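Local coordinates for methane monooxygenase regulatory protein B (PDB 4GAM) that probably binds the hydroxylase component of soluble methane monooxygenase and regulates its oxidation of methane to methanol, at residues D[37-42]-D[76-81]; D[110-115]-D[123-128]. All blocks are in the same frame, centred on the assembly; numbering follows the deposited sequence.

Contact 1: D[37-42]-D[76-81]; sequences TVVLVL and YWWIKA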
loop_
_atom_site.group_PDB
_atom_site.type_symbol
_atom_site.label_atom_id
_atom_site.label_comp_id
_atom_site.label_asym_id
_atom_site.label_seq_id
_atom_site.Cartn_x
_atom_site.Cartn_y
_atom_site.Cartn_z
ATOM N N THR D 37 -35.906 9.427 -1.669
ATOM C CA THR D 37 -34.686 9.207 -2.433
ATOM C C THR D 37 -33.544 8.707 -1.564
ATOM O O THR D 37 -33.719 8.435 -0.378
ATOM C CB THR D 37 -34.235 10.482 -3.176
ATOM O OG1 THR D 37 -33.808 11.469 -2.228
ATOM C CG2 THR D 37 -35.374 11.044 -4.016
ATOM N N VAL D 38 -32.374 8.583 -2.179
ATOM C CA VAL D 38 -31.189 8.082 -1.504
ATOM C C VAL D 38 -29.973 8.726 -2.156
ATOM O O VAL D 38 -29.973 8.990 -3.360
ATOM C CB VAL D 38 -31.119 6.530 -1.573
ATOM C CG1 VAL D 38 -30.007 6.058 -2.507
ATOM C CG2 VAL D 38 -30.945 5.942 -0.187
ATOM N N VAL D 39 -28.951 9.015 -1.359
ATOM C CA VAL D 39 -27.744 9.628 -1.893
ATOM C C VAL D 39 -26.514 8.772 -1.619
ATOM O O VAL D 39 -26.211 8.444 -0.469
ATOM C CB VAL D 39 -27.526 11.046 -1.335
ATOM C CG1 VAL D 39 -26.268 11.670 -1.931
ATOM C CG2 VAL D 39 -28.743 11.912 -1.611
ATOM N N LEU D 40 -25.815 8.408 -2.688
ATOM C CA LEU D 40 -24.592 7.631 -2.580
ATOM C C LEU D 40 -23.414 8.427 -3.136
ATOM O O LEU D 40 -23.473 8.944 -4.250
ATOM C CB LEU D 40 -24.745 6.307 -3.325
ATOM C CG LEU D 40 -23.605 5.299 -3.190
ATOM C CD1 LEU D 40 -23.224 5.115 -1.731
ATOM C CD2 LEU D 40 -24.009 3.970 -3.815
ATOM N N VAL D 41 -22.354 8.537 -2.343
ATOM C CA VAL D 41 -21.141 9.218 -2.781
ATOM C C VAL D 41 -20.009 8.214 -2.938
ATOM O O VAL D 41 -19.598 7.575 -1.967
ATOM C CB VAL D 41 -20.703 10.309 -1.789
ATOM C CG1 VAL D 41 -19.307 10.808 -2.139
ATOM C CG2 VAL D 41 -21.703 11.457 -1.782
ATOM N N LEU D 42 -19.508 8.081 -4.162
ATOM C CA LEU D 42 -18.459 7.111 -4.461
ATOM C C LEU D 42 -17.176 7.775 -4.966
ATOM O O LEU D 42 -17.181 8.479 -5.977
ATOM C CB LEU D 42 -18.964 6.073 -5.468
ATOM C CG LEU D 42 -20.173 5.248 -5.013
ATOM C CD1 LEU D 42 -20.623 4.301 -6.112
ATOM C CD2 LEU D 42 -19.860 4.476 -3.744
ATOM N N TYR D 76 -15.231 12.723 -6.954
ATOM C CA TYR D 76 -16.248 11.755 -6.562
ATOM C C TYR D 76 -17.469 11.738 -7.469
ATOM O O TYR D 76 -17.705 12.666 -8.244
ATOM C CB TYR D 76 -16.675 11.959 -5.105
ATOM C CG TYR D 76 -17.441 13.234 -4.820
ATOM C CD1 TYR D 76 -18.828 13.274 -4.926
ATOM C CD2 TYR D 76 -16.777 14.387 -4.414
ATOM C CE1 TYR D 76 -19.528 14.425 -4.649
ATOM C CE2 TYR D 76 -17.466 15.543 -4.136
ATOM C CZ TYR D 76 -18.844 15.559 -4.254
ATOM O OH TYR D 76 -19.542 16.713 -3.975
ATOM N N TRP D 77 -18.242 10.663 -7.353
ATOM C CA TRP D 77 -19.477 10.513 -8.103
ATOM C C TRP D 77 -20.670 10.754 -7.195
ATOM O O TRP D 77 -20.828 10.097 -6.166
ATOM C CB TRP D 77 -19.563 9.118 -8.722
ATOM C CG TRP D 77 -18.461 8.838 -9.677
ATOM C CD1 TRP D 77 -17.343 8.094 -9.445
ATOM C CD2 TRP D 77 -18.357 9.312 -11.022
ATOM N NE1 TRP D 77 -16.553 8.064 -10.566
ATOM C CE2 TRP D 77 -17.151 8.810 -11.548
ATOM C CE3 TRP D 77 -19.169 10.109 -11.834
ATOM C CZ2 TRP D 77 -16.738 9.077 -12.851
ATOM C CZ3 TRP D 77 -18.757 10.375 -13.124
ATOM C CH2 TRP D 77 -17.551 9.862 -13.621
ATOM N N TRP D 78 -21.505 11.708 -7.580
ATOM C CA TRP D 78 -22.712 11.999 -6.832
ATOM C C TRP D 78 -23.863 11.186 -7.422
ATOM O O TRP D 78 -24.376 11.507 -8.490
ATOM C CB TRP D 78 -23.003 13.499 -6.880
ATOM C CG TRP D 78 -24.152 13.943 -6.032
ATOM C CD1 TRP D 78 -24.115 14.305 -4.714
ATOM C CD2 TRP D 78 -25.511 14.095 -6.453
ATOM N NE1 TRP D 78 -25.370 14.665 -4.288
ATOM C CE2 TRP D 78 -26.245 14.546 -5.336
ATOM C CE3 TRP D 78 -26.178 13.891 -7.665
ATOM C CZ2 TRP D 78 -27.616 14.794 -5.398
ATOM C CZ3 TRP D 78 -27.536 14.138 -7.723
ATOM C CH2 TRP D 78 -28.240 14.588 -6.599
ATOM N N ILE D 79 -24.240 10.118 -6.725
ATOM C CA ILE D 79 -25.311 9.230 -7.171
ATOM C C ILE D 79 -26.578 9.467 -6.353
ATOM O O ILE D 79 -26.514 9.630 -5.137
ATOM C CB ILE D 79 -24.897 7.739 -7.050
ATOM C CG1 ILE D 79 -23.704 7.431 -7.946
ATOM C CG2 ILE D 79 -26.042 6.817 -7.407
ATOM C CD1 ILE D 79 -22.406 7.326 -7.195
ATOM N N LYS D 80 -27.724 9.491 -7.026
ATOM C CA LYS D 80 -29.005 9.693 -6.360
ATOM C C LYS D 80 -30.096 8.882 -7.048
ATOM O O LYS D 80 -30.302 9.002 -8.254
ATOM C CB LYS D 80 -29.368 11.180 -6.352
ATOM C CG LYS D 80 -30.738 11.513 -5.773
ATOM C CD LYS D 80 -30.703 12.880 -5.109
ATOM C CE LYS D 80 -32.078 13.353 -4.681
ATOM N NZ LYS D 80 -31.984 14.582 -3.841
ATOM N N ALA D 81 -30.789 8.050 -6.277
ATOM C CA ALA D 81 -31.846 7.203 -6.822
ATOM C C ALA D 81 -33.080 7.231 -5.935
ATOM O O ALA D 81 -33.045 7.757 -4.823
ATOM C CB ALA D 81 -31.350 5.776 -6.987
#

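Contact 2: D[110-115]-D[123-128]; sequences SSTIGR and FTITSE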
loop_
_atom_site.group_PDB
_atom_site.type_symbol
_atom_site.label_atom_id
_atom_site.label_comp_id
_atom_site.label_asym_id
_atom_site.label_seq_id
_atom_site.Cartn_x
_atom_site.Cartn_y
_atom_site.Cartn_z
ATOM N N SER D 110 -17.607 6.924 -0.221
ATOM C CA SER D 110 -17.284 8.060 0.634
ATOM C C SER D 110 -18.412 8.495 1.559
ATOM O O SER D 110 -18.179 8.732 2.735
ATOM C CB SER D 110 -16.742 9.233 -0.183
ATOM O OG SER D 110 -15.354 9.065 -0.418
ATOM N N SER D 111 -19.632 8.594 1.048
ATOM C CA SER D 111 -20.733 8.952 1.933
ATOM C C SER D 111 -22.102 8.413 1.542
ATOM O O SER D 111 -22.297 7.830 0.475
ATOM C CB SER D 111 -20.800 10.466 2.147
ATOM O OG SER D 111 -21.523 10.770 3.330
ATOM N N THR D 112 -23.051 8.640 2.437
ATOM C CA THR D 112 -24.372 8.059 2.333
ATOM C C THR D 112 -25.390 9.032 2.903
ATOM O O THR D 112 -25.135 9.686 3.911
ATOM C CB THR D 112 -24.423 6.729 3.115
ATOM O OG1 THR D 112 -23.881 5.676 2.307
ATOM C CG2 THR D 112 -25.845 6.374 3.513
ATOM N N ILE D 113 -26.528 9.163 2.236
ATOM C CA ILE D 113 -27.674 9.823 2.840
ATOM C C ILE D 113 -28.856 8.865 2.733
ATOM O O ILE D 113 -29.438 8.684 1.663
ATOM C CB ILE D 113 -27.985 11.186 2.192
ATOM C CG1 ILE D 113 -26.708 12.019 2.054
ATOM C CG2 ILE D 113 -28.998 11.948 3.017
ATOM C CD1 ILE D 113 -26.943 13.403 1.494
ATOM N N GLY D 114 -29.182 8.242 3.860
ATOM C CA GLY D 114 -30.111 7.128 3.910
ATOM C C GLY D 114 -29.509 6.096 4.846
ATOM O O GLY D 114 -28.442 6.336 5.412
ATOM N N ARG D 115 -30.169 4.956 5.024
ATOM C CA ARG D 115 -29.615 3.925 5.900
ATOM C C ARG D 115 -28.775 2.944 5.100
ATOM O O ARG D 115 -29.224 2.409 4.087
ATOM C CB ARG D 115 -30.707 3.165 6.655
ATOM C CG ARG D 115 -32.042 3.868 6.735
ATOM C CD ARG D 115 -32.015 5.089 7.640
ATOM N NE ARG D 115 -32.101 6.338 6.883
ATOM C CZ ARG D 115 -33.195 6.763 6.256
ATOM N NH1 ARG D 115 -34.305 6.038 6.275
ATOM N NH2 ARG D 115 -33.177 7.914 5.601
ATOM N N PHE D 123 -23.868 -4.994 -0.190
ATOM C CA PHE D 123 -24.074 -3.668 0.385
ATOM C C PHE D 123 -25.328 -2.994 -0.173
ATOM O O PHE D 123 -25.493 -2.871 -1.383
ATOM C CB PHE D 123 -22.846 -2.787 0.143
ATOM C CG PHE D 123 -23.023 -1.360 0.581
ATOM C CD1 PHE D 123 -22.767 -0.988 1.890
ATOM C CD2 PHE D 123 -23.435 -0.387 -0.321
ATOM C CE1 PHE D 123 -22.926 0.329 2.296
ATOM C CE2 PHE D 123 -23.598 0.930 0.079
ATOM C CZ PHE D 123 -23.342 1.288 1.388
ATOM N N THR D 124 -26.205 -2.553 0.720
ATOM C CA THR D 124 -27.432 -1.887 0.307
ATOM C C THR D 124 -27.677 -0.602 1.094
ATOM O O THR D 124 -27.458 -0.548 2.306
ATOM C CB THR D 124 -28.655 -2.830 0.419
ATOM O OG1 THR D 124 -29.829 -2.068 0.732
ATOM C CG2 THR D 124 -28.433 -3.872 1.501
ATOM N N ILE D 125 -28.112 0.435 0.386
ATOM C CA ILE D 125 -28.481 1.707 1.000
ATOM C C ILE D 125 -29.932 2.043 0.659
ATOM O O ILE D 125 -30.323 2.011 -0.507
ATOM C CB ILE D 125 -27.536 2.850 0.558
ATOM C CG1 ILE D 125 -28.095 4.205 0.993
ATOM C CG2 ILE D 125 -27.300 2.814 -0.948
ATOM C CD1 ILE D 125 -27.356 5.383 0.403
ATOM N N THR D 126 -30.734 2.350 1.675
ATOM C CA THR D 126 -32.172 2.502 1.473
ATOM C C THR D 126 -32.779 3.689 2.219
ATOM O O THR D 126 -32.173 4.245 3.139
ATOM C CB THR D 126 -32.923 1.208 1.859
ATOM O OG1 THR D 126 -34.321 1.481 2.014
ATOM C CG2 THR D 126 -32.376 0.660 3.158
ATOM N N SER D 127 -33.983 4.071 1.806
ATOM C CA SER D 127 -34.693 5.192 2.405
ATOM C C SER D 127 -35.661 4.692 3.472
ATOM O O SER D 127 -36.292 5.483 4.178
ATOM C CB SER D 127 -35.444 5.979 1.329
ATOM O OG SER D 127 -35.800 7.270 1.793
ATOM N N GLU D 128 -35.772 3.371 3.583
ATOM C CA GLU D 128 -36.637 2.758 4.583
ATOM C C GLU D 128 -36.033 2.915 5.972
ATOM O O GLU D 128 -34.836 2.697 6.165
ATOM C CB GLU D 128 -36.858 1.273 4.279
ATOM C CG GLU D 128 -38.162 0.717 4.849
ATOM C CD GLU D 128 -38.005 -0.661 5.477
ATOM O OE1 GLU D 128 -37.303 -1.516 4.896
ATOM O OE2 GLU D 128 -38.589 -0.884 6.560
#

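Contact 1: D[37-42]-D[76-81]
Residues 37-42 and 76-81 are neighbouring antiparallel strands in the middle of a four-stranded sheet, buried near the centre of the chain. Three hydrogen-bonded pairs, Val38 with Ala81, Leu40 with Ile79 and Leu42 with Trp77, hold them together, and between these lie the non-hydrogen-bonded pairs Val39 with Lys80 and Val41 with Trp78. In the central pair Leu40 N donates to Ile79 O and Ile79 N to Leu40 O, both at 2.8 Å. At the Ala81 end, Val38 N to Ala81 O is only a weak bond, bent to 127° at the hydrogen.

On the face carrying Leu40, Leu42 and Ile79, the CD1 methyl of Ile79 reaches diagonally to Leu42 CD1, 3.7 Å away, while the CB atoms of Leu40 and Ile79 sit side by side. Helix 46-63 covers this face at Leu42 and Trp77, whose NE1 is hydrogen-bonded to Asn49. On the other face, Val41 CG1 lies 3.8 Å from Tyr76 CD1. Lys80, its CG anti to the backbone N (chi1 176°), lays CD against Val39 CG2 and brings CE near Thr37 OG1, which is hydrogen-bonded to Ser35 OG. The chemistry is thus divided: one face is largely apolar and packs under helix 46-63, while Val39, Val41, Tyr76 and Lys80 meet another protein's chain, whose acidic side chains bind Tyr76 OH by a hydrogen bond and Lys80 NZ by a salt bridge.

Contact 2: D[110-115]-D[123-128]
Arg115 buries the most surface here, followed by Ile125 and Thr126, and the three meet where residues 110-115 turn from one sheet into the next. Arg115 and Thr126 form an antiparallel hydrogen-bonded pair: Arg115 N donates to Thr126 O and Thr126 N to Arg115 O, both at 2.8 Å. The arginine chain, bent at chi2 (-70°) and again at chi3, folds back over the end of strand 122-126. Its guanidinium lies with one face above Thr126 O, and NH1 makes a weak hydrogen bond to Ser127 O at 2.9 Å; this carbonyl also accepts one from a basic side chain of another protein's chain. Close by, Thr126 OG1 accepts from Glu128 N in an ST turn, which fixes the backbone where the strand ends.

Ile125 extends its CG1 branch anti to the backbone N (chi1 169°), and its CD1 meets Thr112 CG2 tip to tip at 3.6 Å. Between these two anchorages Gly114, with phi at 137°, takes a backbone shape that favours glycine.

An aromatic side chain of another protein's chain makes a cation-pi contact with Arg115. Strand 122-126 is flanked by strands 84-88 and 115-118, while strand 109-113 borders strand 37-43, against whose Val38 Ile125 also packs.

In the fold
Contacts 1 and 2 lie about 9 Å apart, centre to centre, and come in series along the chain, 37-42 with 76-81 first. Strand 37-43 is the bridge between them: it pairs with 76-82 on one side and with 109-113 on the other, where Val39 O and Ile113 N are 2.8 Å apart. Residues 110-115 then leave strand 109-113 of this four-stranded sheet and pass through Gly114 into strand 115-118 of the three-stranded one, an example of two small antiparallel sheets joined by one continuous piece of chain. All four segments belong to the part of the chain shared by the MmoB/DmpM family, and both contacts touch another protein's chain, consistent with a regulatory protein that works by docking.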